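Long-range contacts in conserved exported protein (PDB 3CLW), which is of unknown function but probably hydrolyses O-glycosidic bonds, as glycoside hydrolases of family 30 do: residues 36-41 / 381-387; 46-51 / 116-122; 92-96 / 105-109. All blocks are in the same frame, centred on the assembly; numbering follows the deposited sequence.

Interaction 1: 36-41 / 381-387; sequences NWPQEK and LQYDGEI
W37 lies against the backbone of residues 381-387 in a contact of mixed character, part aromatic packing and part polar anchoring, where the link between helices 30-36 and 39-50 meets the loop leading into strand 386-389. The indole is gripped at both its edge and one face. Its NE1 donates to L381 O at 2.7 Å, with the acceptor lying in the ring plane and the N-H...O angle at 152°. Over one face runs the peptide joining D384 to G385, displaced toward the rim of the ring, and W37 CH2 comes to 3.4 Å from G385 CA. G385, without a side chain, lets the backbone pass this close to the indole and L381. L381 CD2 and I387 CG1 add apolar contacts to the benzo part of the ring system.

Polar bonds flank the tryptophan. N36 ND2 bonds to Q382 O at 3.0 Å, entering from above the carbonyl plane although the oxygen lies in the amide plane of N36, while the amide runs alongside the Y383 ring. On the helix 39-50 side, K41 crosses D384 at about a right angle. Its chain is extended beyond CG (chi3 -180°), which carries NZ to D384 OD1 at 2.7 Å in a salt bridge and to G385 O at 3.0 Å in a hydrogen bond. D384 OD1 also accepts from G385 N, so one carboxylate oxygen holds both the lysine and its own loop. P38, the N-cap residue of helix 39-50, rests its CD and CG against this carboxylate.

Around the contact, strand 368-371 supplies L370 to W37 and L381, and I368 to I387. I387 also packs on K44, I45 and L48, which seats strand 386-389 against helix 39-50.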
loop_
_atom_site.group_PDB
_atom_site.type_symbol
_atom_site.label_atom_id
_atom_site.label_comp_id
_atom_site.label_asym_id
_atom_site.label_seq_id
_atom_site.Cartn_x
_atom_site.Cartn_y
_atom_site.Cartn_z
ATOM N N ASN A 36 -17.069 -15.770 6.981
ATOM C CA ASN A 36 -17.442 -16.378 8.250
ATOM C C ASN A 36 -17.797 -15.460 9.396
ATOM O O ASN A 36 -18.581 -15.873 10.282
ATOM C CB ASN A 36 -16.309 -17.253 8.774
ATOM C CG ASN A 36 -15.994 -18.402 7.869
ATOM O OD1 ASN A 36 -16.847 -18.852 7.093
ATOM N ND2 ASN A 36 -14.778 -18.936 8.000
ATOM N N TRP A 37 -17.177 -14.272 9.461
ATOM C CA TRP A 37 -17.375 -13.440 10.641
ATOM C C TRP A 37 -18.828 -12.949 10.727
ATOM O O TRP A 37 -19.513 -12.879 9.700
ATOM C CB TRP A 37 -16.390 -12.273 10.654
ATOM C CG TRP A 37 -15.059 -12.666 11.226
ATOM C CD1 TRP A 37 -14.349 -13.823 10.969
ATOM C CD2 TRP A 37 -14.271 -11.904 12.135
ATOM N NE1 TRP A 37 -13.172 -13.811 11.662
ATOM C CE2 TRP A 37 -13.092 -12.642 12.383
ATOM C CE3 TRP A 37 -14.441 -10.653 12.758
ATOM C CZ2 TRP A 37 -12.089 -12.187 13.248
ATOM C CZ3 TRP A 37 -13.461 -10.210 13.619
ATOM C CH2 TRP A 37 -12.286 -10.973 13.844
ATOM N N PRO A 38 -19.310 -12.633 11.950
ATOM C CA PRO A 38 -20.612 -11.999 12.154
ATOM C C PRO A 38 -20.776 -10.722 11.314
ATOM O O PRO A 38 -19.857 -9.916 11.226
ATOM C CB PRO A 38 -20.595 -11.642 13.648
ATOM C CG PRO A 38 -19.724 -12.660 14.242
ATOM C CD PRO A 38 -18.633 -12.906 13.226
ATOM N N GLN A 39 -21.955 -10.555 10.736
ATOM C CA GLN A 39 -22.301 -9.450 9.855
ATOM C C GLN A 39 -21.865 -8.113 10.420
ATOM O O GLN A 39 -21.214 -7.314 9.724
ATOM C CB GLN A 39 -23.818 -9.440 9.602
ATOM C CG GLN A 39 -24.299 -8.526 8.482
ATOM C CD GLN A 39 -23.920 -9.025 7.095
ATOM O OE1 GLN A 39 -23.819 -10.232 6.862
ATOM N NE2 GLN A 39 -23.710 -8.092 6.160
ATOM N N GLU A 40 -22.205 -7.867 11.677
ATOM C CA GLU A 40 -21.949 -6.557 12.260
ATOM C C GLU A 40 -20.481 -6.269 12.379
ATOM O O GLU A 40 -20.093 -5.120 12.287
ATOM C CB GLU A 40 -22.592 -6.413 13.630
ATOM C CG GLU A 40 -24.028 -5.932 13.546
ATOM C CD GLU A 40 -24.609 -5.527 14.919
ATOM O OE1 GLU A 40 -25.713 -6.032 15.256
ATOM O OE2 GLU A 40 -23.960 -4.725 15.662
ATOM N N LYS A 41 -19.681 -7.304 12.621
ATOM C CA LYS A 41 -18.231 -7.152 12.712
ATOM C C LYS A 41 -17.562 -6.908 11.328
ATOM O O LYS A 41 -16.765 -6.005 11.182
ATOM C CB LYS A 41 -17.621 -8.369 13.429
ATOM C CG LYS A 41 -18.146 -8.524 14.866
ATOM C CD LYS A 41 -17.290 -9.479 15.668
ATOM C CE LYS A 41 -17.831 -9.623 17.108
ATOM N NZ LYS A 41 -17.224 -10.797 17.733
ATOM N N LEU A 381 -9.849 -17.228 15.063
ATOM C CA LEU A 381 -10.031 -15.977 14.283
ATOM C C LEU A 381 -10.479 -16.209 12.857
ATOM O O LEU A 381 -10.940 -15.254 12.205
ATOM C CB LEU A 381 -8.770 -15.093 14.313
ATOM C CG LEU A 381 -8.484 -14.438 15.677
ATOM C CD1 LEU A 381 -7.075 -13.820 15.747
ATOM C CD2 LEU A 381 -9.539 -13.402 16.010
ATOM N N GLN A 382 -10.372 -17.446 12.361
ATOM C CA GLN A 382 -10.967 -17.778 11.041
ATOM C C GLN A 382 -12.516 -17.623 11.047
ATOM O O GLN A 382 -13.167 -17.405 9.997
ATOM C CB GLN A 382 -10.533 -19.175 10.576
ATOM C CG GLN A 382 -9.039 -19.258 10.273
ATOM C CD GLN A 382 -8.568 -20.570 9.630
ATOM O OE1 GLN A 382 -9.289 -21.564 9.598
ATOM N NE2 GLN A 382 -7.341 -20.561 9.105
ATOM N N TYR A 383 -13.090 -17.672 12.248
ATOM C CA TYR A 383 -14.543 -17.699 12.423
ATOM C C TYR A 383 -15.171 -16.460 13.052
ATOM O O TYR A 383 -16.265 -16.090 12.672
ATOM C CB TYR A 383 -14.962 -18.977 13.209
ATOM C CG TYR A 383 -14.384 -20.223 12.571
ATOM C CD1 TYR A 383 -14.747 -20.594 11.275
ATOM C CD2 TYR A 383 -13.448 -21.003 13.245
ATOM C CE1 TYR A 383 -14.191 -21.713 10.678
ATOM C CE2 TYR A 383 -12.891 -22.127 12.661
ATOM C CZ TYR A 383 -13.263 -22.476 11.383
ATOM O OH TYR A 383 -12.721 -23.604 10.795
ATOM N N ASP A 384 -14.490 -15.866 14.031
ATOM C CA ASP A 384 -14.999 -14.736 14.830
ATOM C C ASP A 384 -13.828 -14.164 15.644
ATOM O O ASP A 384 -12.828 -14.839 15.837
ATOM C CB ASP A 384 -16.081 -15.243 15.798
ATOM C CG ASP A 384 -16.991 -14.147 16.305
ATOM O OD1 ASP A 384 -16.704 -12.952 16.108
ATOM O OD2 ASP A 384 -18.010 -14.479 16.947
ATOM N N GLY A 385 -13.954 -12.941 16.151
ATOM C CA GLY A 385 -12.887 -12.351 16.946
ATOM C C GLY A 385 -13.270 -10.947 17.342
ATOM O O GLY A 385 -14.360 -10.510 17.072
ATOM N N GLU A 386 -12.348 -10.243 17.982
ATOM C CA GLU A 386 -12.529 -8.852 18.396
ATOM C C GLU A 386 -11.650 -7.913 17.537
ATOM O O GLU A 386 -10.483 -8.174 17.303
ATOM C CB GLU A 386 -12.148 -8.692 19.884
ATOM C CG GLU A 386 -12.540 -7.340 20.494
ATOM C CD GLU A 386 -11.692 -6.933 21.698
ATOM O OE1 GLU A 386 -11.086 -7.809 22.365
ATOM O OE2 GLU A 386 -11.639 -5.712 21.986
ATOM N N ILE A 387 -12.246 -6.816 17.100
ATOM C CA ILE A 387 -11.581 -5.782 16.313
ATOM C C ILE A 387 -10.882 -4.767 17.251
ATOM O O ILE A 387 -11.501 -4.217 18.165
ATOM C CB ILE A 387 -12.625 -5.080 15.406
ATOM C CG1 ILE A 387 -13.240 -6.092 14.448
ATOM C CG2 ILE A 387 -12.029 -3.908 14.658
ATOM C CD1 ILE A 387 -14.668 -5.778 14.106
#

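Interaction 2: 46-51 / 116-122; sequences ADLLFK and AARERGM
F50 and A117 form the close-packed part of this contact between the C-terminal ends of helices 39-50 and 108-119. A117 CB sits almost squarely over the F50 ring, 3.6 Å from its centroid and 10° off the normal, a CH-pi contact. L49 CB lies over the opposite face, leaving the phenyl sandwiched between two beta carbons. M122 CG approaches the same ring obliquely, and W68 of strand 68-71 meets it edge-to-face. Farther back along the helices, A46 CB touches A116 CB at 3.8 Å; small residues here let the two backbones come near each other.

The partly exposed side is polar and centred on R120. Its chain is extended from CG to NE (chi3 178°), running past A46 O and bringing the guanidinium over A46 CB, which lies under the middle of one face. At the edge, R120 NE donates to D47 OD1 at 2.6 Å on the anti side of the carboxylate, and NH2 adds a weak bond to the same oxygen. NH1 turns back to A116 O at 2.9 Å, nearly in the guanidinium plane, while NH2 has a salt bridge to E43, one turn before D47. With both helices engaged, the group's rotation is fixed. E119 contributes only a long, out-of-plane charge interaction, and K51 reaches R120 just through CB, its amine leading away.

Helix 108-119 ends in a Schellman motif, with M122 N bonded to A117 O, G121 N to R118 O, and G121 at positive phi. Two helices packed side by side outside parallel strands, here 68-71 and 125-128, suit the TIM-barrel fold of the family.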
loop_
_atom_site.group_PDB
_atom_site.type_symbol
_atom_site.label_atom_id
_atom_site.label_comp_id
_atom_site.label_asym_id
_atom_site.label_seq_id
_atom_site.Cartn_x
_atom_site.Cartn_y
_atom_site.Cartn_z
ATOM N N ALA A 46 -15.298 -3.021 7.417
ATOM C CA ALA A 46 -15.525 -2.289 6.172
ATOM C C ALA A 46 -15.685 -0.761 6.357
ATOM O O ALA A 46 -15.153 0.030 5.551
ATOM C CB ALA A 46 -16.714 -2.863 5.430
ATOM N N ASP A 47 -16.404 -0.349 7.406
ATOM C CA ASP A 47 -16.484 1.058 7.735
ATOM C C ASP A 47 -15.098 1.661 8.081
ATOM O O ASP A 47 -14.770 2.726 7.581
ATOM C CB ASP A 47 -17.492 1.344 8.874
ATOM C CG ASP A 47 -18.958 1.045 8.492
ATOM O OD1 ASP A 47 -19.328 0.933 7.282
ATOM O OD2 ASP A 47 -19.759 0.922 9.445
ATOM N N LEU A 48 -14.317 1.003 8.943
ATOM C CA LEU A 48 -12.968 1.506 9.334
ATOM C C LEU A 48 -12.040 1.668 8.127
ATOM O O LEU A 48 -11.184 2.540 8.116
ATOM C CB LEU A 48 -12.292 0.599 10.385
ATOM C CG LEU A 48 -12.911 0.608 11.817
ATOM C CD1 LEU A 48 -12.592 -0.678 12.588
ATOM C CD2 LEU A 48 -12.504 1.838 12.609
ATOM N N LEU A 49 -12.272 0.850 7.098
ATOM C CA LEU A 49 -11.392 0.799 5.919
ATOM C C LEU A 49 -11.776 1.821 4.854
ATOM O O LEU A 49 -10.912 2.494 4.328
ATOM C CB LEU A 49 -11.427 -0.603 5.321
ATOM C CG LEU A 49 -10.856 -1.751 6.142
ATOM C CD1 LEU A 49 -10.894 -3.094 5.406
ATOM C CD2 LEU A 49 -9.452 -1.440 6.510
ATOM N N PHE A 50 -13.082 1.950 4.580
ATOM C CA PHE A 50 -13.572 2.558 3.336
ATOM C C PHE A 50 -14.471 3.781 3.472
ATOM O O PHE A 50 -14.539 4.584 2.537
ATOM C CB PHE A 50 -14.327 1.516 2.501
ATOM C CG PHE A 50 -13.537 0.284 2.236
ATOM C CD1 PHE A 50 -12.264 0.369 1.622
ATOM C CD2 PHE A 50 -14.041 -0.969 2.598
ATOM C CE1 PHE A 50 -11.510 -0.775 1.387
ATOM C CE2 PHE A 50 -13.304 -2.133 2.354
ATOM C CZ PHE A 50 -12.026 -2.032 1.740
ATOM N N LYS A 51 -15.162 3.909 4.604
ATOM C CA LYS A 51 -16.289 4.830 4.686
ATOM C C LYS A 51 -15.793 6.228 5.026
ATOM O O LYS A 51 -15.197 6.442 6.064
ATOM C CB LYS A 51 -17.333 4.329 5.707
ATOM C CG LYS A 51 -18.662 5.074 5.673
ATOM C CD LYS A 51 -19.655 4.412 6.601
ATOM C CE LYS A 51 -21.030 5.050 6.540
ATOM N NZ LYS A 51 -21.968 4.307 7.450
ATOM N N ALA A 116 -18.545 -4.611 -0.172
ATOM C CA ALA A 116 -18.646 -3.710 0.985
ATOM C C ALA A 116 -17.958 -2.375 0.740
ATOM O O ALA A 116 -18.451 -1.332 1.175
ATOM C CB ALA A 116 -18.062 -4.364 2.215
ATOM N N ALA A 117 -16.795 -2.426 0.104
ATOM C CA ALA A 117 -16.073 -1.230 -0.333
ATOM C C ALA A 117 -16.918 -0.393 -1.291
ATOM O O ALA A 117 -17.104 0.804 -1.072
ATOM C CB ALA A 117 -14.739 -1.623 -1.000
ATOM N N ARG A 118 -17.432 -1.019 -2.353
ATOM C CA ARG A 118 -18.208 -0.282 -3.359
ATOM C C ARG A 118 -19.423 0.377 -2.693
ATOM O O ARG A 118 -19.706 1.546 -2.926
ATOM C CB ARG A 118 -18.625 -1.200 -4.511
ATOM C CG ARG A 118 -19.383 -0.482 -5.648
ATOM C CD ARG A 118 -19.692 -1.432 -6.812
ATOM N NE ARG A 118 -20.431 -2.613 -6.367
ATOM C CZ ARG A 118 -20.729 -3.648 -7.150
ATOM N NH1 ARG A 118 -20.322 -3.658 -8.414
ATOM N NH2 ARG A 118 -21.405 -4.689 -6.659
ATOM N N GLU A 119 -20.091 -0.380 -1.817
ATOM C CA GLU A 119 -21.250 0.091 -1.037
ATOM C C GLU A 119 -20.948 1.364 -0.265
ATOM O O GLU A 119 -21.838 2.195 -0.056
ATOM C CB GLU A 119 -21.650 -1.000 -0.043
ATOM C CG GLU A 119 -23.115 -1.235 0.070
ATOM C CD GLU A 119 -23.428 -2.354 1.069
ATOM O OE1 GLU A 119 -23.535 -3.546 0.641
ATOM O OE2 GLU A 119 -23.541 -2.035 2.286
ATOM N N ARG A 120 -19.693 1.498 0.170
ATOM C CA ARG A 120 -19.235 2.665 0.894
ATOM C C ARG A 120 -18.568 3.715 -0.004
ATOM O O ARG A 120 -17.901 4.640 0.486
ATOM C CB ARG A 120 -18.319 2.223 2.023
ATOM C CG ARG A 120 -19.094 1.530 3.129
ATOM C CD ARG A 120 -18.258 0.534 3.857
ATOM N NE ARG A 120 -19.002 -0.089 4.946
ATOM C CZ ARG A 120 -19.837 -1.112 4.810
ATOM N NH1 ARG A 120 -20.038 -1.645 3.607
ATOM N NH2 ARG A 120 -20.460 -1.610 5.892
ATOM N N GLY A 121 -18.765 3.582 -1.316
ATOM C CA GLY A 121 -18.346 4.635 -2.251
ATOM C C GLY A 121 -16.890 4.522 -2.701
ATOM O O GLY A 121 -16.328 5.479 -3.218
ATOM N N MET A 122 -16.287 3.348 -2.513
ATOM C CA MET A 122 -14.913 3.120 -2.931
ATOM C C MET A 122 -14.964 2.031 -4.012
ATOM O O MET A 122 -15.179 0.846 -3.706
ATOM C CB MET A 122 -14.054 2.684 -1.729
ATOM C CG MET A 122 -12.529 2.811 -1.891
ATOM S SD MET A 122 -11.685 2.055 -3.297
ATOM C CE MET A 122 -11.814 0.364 -2.849
#

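Interaction 3: 92-96 / 105-109; sequences TECFL and TKQAG
E93 and Q107 make the most direct polar link between residues 92-96 and 105-109, which come together where the chain turns into helix 108-119. Q107 N donates to E93 OE1 at 2.8 Å in a nearly straight bond (165°), although the N-H comes from above the carboxylate plane. Water 1 donates to this same oxygen and accepts from A108 N, so E93 OE1 serves two successive amides at the start of the helix, one directly and one through water. A second polar link comes from K106. Its side chain is extended beyond CG (chi2 173°), and NZ reaches C94 O at 3.3 Å nearly along the C=O axis, but its strongest partner is E78, with which it forms a salt bridge. E93 OE2 lies 5.6 Å from K106 NZ, not in contact with it, and instead approaches the lysine's CG.

Two further waters tie F95 to the other segment. Water 2 bridges F95 N and Q107 OE1; water 3 joins F95 O to K106 NZ.

The remaining contacts surround the F95 ring. K106 O lies at its edge, in the ring plane, 3.3 Å from CE1, while Q107 OE1 stands over one face, offset toward the rim and 3.5 Å from CE2. The Q107 side chain crosses the phenylalanine at about a right angle, with CB and CG against CE1. Its amide is oriented by outside partners, NE2 bonding to N71 O and Q110, and OE1 accepting from G73 N.

Q107 N, A108 N, C94 O and both the N and O of F95 are thus met by side chains or water. The carboxylate of E93, near the N-cap Q107 and the first amide of helix 108-119, probably gains from the positive end of the helix dipole.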
loop_
_atom_site.group_PDB
_atom_site.type_symbol
_atom_site.label_atom_id
_atom_site.label_comp_id
_atom_site.label_asym_id
_atom_site.label_seq_id
_atom_site.Cartn_x
_atom_site.Cartn_y
_atom_site.Cartn_z
ATOM N N THR A 92 -4.880 -20.049 -1.045
ATOM C CA THR A 92 -5.869 -19.331 -1.862
ATOM C C THR A 92 -6.560 -20.291 -2.808
ATOM O O THR A 92 -5.931 -21.240 -3.299
ATOM C CB THR A 92 -5.212 -18.183 -2.731
ATOM O OG1 THR A 92 -4.351 -18.749 -3.739
ATOM C CG2 THR A 92 -4.376 -17.255 -1.884
ATOM N N GLU A 93 -7.833 -20.052 -3.086
ATOM C CA GLU A 93 -8.467 -20.721 -4.188
ATOM C C GLU A 93 -7.990 -20.154 -5.544
ATOM O O GLU A 93 -7.255 -19.173 -5.589
ATOM C CB GLU A 93 -9.989 -20.587 -4.086
ATOM C CG GLU A 93 -10.555 -21.206 -2.810
ATOM C CD GLU A 93 -12.023 -20.979 -2.691
ATOM O OE1 GLU A 93 -12.426 -19.841 -2.391
ATOM O OE2 GLU A 93 -12.769 -21.939 -2.951
ATOM N N CYS A 94 -8.378 -20.795 -6.640
ATOM C CA CYS A 94 -8.086 -20.254 -7.961
ATOM C C CYS A 94 -9.369 -20.317 -8.780
ATOM O O CYS A 94 -10.013 -21.378 -8.855
ATOM C CB CYS A 94 -6.934 -21.027 -8.666
ATOM S SG CYS A 94 -6.344 -20.246 -10.188
ATOM N N PHE A 95 -9.724 -19.203 -9.421
ATOM C CA PHE A 95 -10.883 -19.209 -10.340
ATOM C C PHE A 95 -10.736 -20.234 -11.482
ATOM O O PHE A 95 -11.734 -20.791 -11.939
ATOM C CB PHE A 95 -11.144 -17.818 -10.951
ATOM C CG PHE A 95 -11.454 -16.734 -9.933
ATOM C CD1 PHE A 95 -12.411 -16.934 -8.950
ATOM C CD2 PHE A 95 -10.773 -15.516 -9.971
ATOM C CE1 PHE A 95 -12.712 -15.901 -8.029
ATOM C CE2 PHE A 95 -11.057 -14.483 -9.049
ATOM C CZ PHE A 95 -12.014 -14.687 -8.078
ATOM N N LEU A 96 -9.505 -20.467 -11.927
ATOM C CA LEU A 96 -9.255 -21.353 -13.049
ATOM C C LEU A 96 -8.758 -22.701 -12.552
ATOM O O LEU A 96 -7.963 -22.774 -11.624
ATOM C CB LEU A 96 -8.237 -20.735 -14.037
ATOM C CG LEU A 96 -7.678 -21.540 -15.217
ATOM C CD1 LEU A 96 -8.771 -21.866 -16.216
ATOM C CD2 LEU A 96 -6.582 -20.712 -15.922
ATOM N N THR A 105 -17.310 -18.420 -8.342
ATOM C CA THR A 105 -17.921 -18.423 -7.009
ATOM C C THR A 105 -16.877 -18.601 -5.926
ATOM O O THR A 105 -17.209 -18.524 -4.772
ATOM C CB THR A 105 -18.963 -19.535 -6.800
ATOM O OG1 THR A 105 -18.276 -20.785 -6.720
ATOM C CG2 THR A 105 -20.039 -19.565 -7.914
ATOM N N LYS A 106 -15.624 -18.851 -6.299
ATOM C CA LYS A 106 -14.544 -18.982 -5.328
ATOM C C LYS A 106 -14.076 -17.594 -4.831
ATOM O O LYS A 106 -14.515 -16.583 -5.355
ATOM C CB LYS A 106 -13.393 -19.766 -5.966
ATOM C CG LYS A 106 -13.839 -21.191 -6.413
ATOM C CD LYS A 106 -12.737 -21.896 -7.187
ATOM C CE LYS A 106 -12.899 -23.449 -7.209
ATOM N NZ LYS A 106 -11.726 -24.028 -8.023
ATOM N N GLN A 107 -13.195 -17.550 -3.825
ATOM C CA GLN A 107 -12.742 -16.271 -3.253
ATOM C C GLN A 107 -13.937 -15.422 -2.736
ATOM O O GLN A 107 -13.929 -14.181 -2.846
ATOM C CB GLN A 107 -11.869 -15.489 -4.267
ATOM C CG GLN A 107 -10.646 -16.335 -4.735
ATOM C CD GLN A 107 -9.430 -15.516 -5.204
ATOM O OE1 GLN A 107 -9.054 -15.585 -6.365
ATOM N NE2 GLN A 107 -8.790 -14.782 -4.290
ATOM N N ALA A 108 -14.953 -16.111 -2.173
ATOM C CA ALA A 108 -16.217 -15.485 -1.747
ATOM C C ALA A 108 -16.010 -14.417 -0.679
ATOM O O ALA A 108 -16.560 -13.312 -0.789
ATOM C CB ALA A 108 -17.212 -16.552 -1.252
ATOM N N GLY A 109 -15.181 -14.717 0.324
ATOM C CA GLY A 109 -14.937 -13.773 1.401
ATOM C C GLY A 109 -14.338 -12.476 0.861
ATOM O O GLY A 109 -14.710 -11.383 1.263
HETATM O O HOH W 1 -14.816 -18.975 -1.349
HETATM O O HOH W 2 -8.146 -16.979 -8.696
HETATM O O HOH W 3 -12.220 -23.432 -10.952
#

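The three contacts share two helices of the TIM-barrel region. Helix 39-50 takes part in interactions 1 and 2, whose centres are 17 Å apart and which touch where I387 CG2 meets L48 CD1 at 3.9 Å. Helix 108-119 serves interaction 3 at its start and interaction 2 at its end, with centres 21 Å apart and no direct touch. Interactions 1 and 3 are separated by about 20 Å between centres. Along the chain the contacts are nested: interaction 3 is the most local, interaction 2 spans it, and interaction 1 spans both, bringing residues 381-387 back to the early helix. Interaction 2 thus couples the two helices, while the others fasten loops near their beginnings.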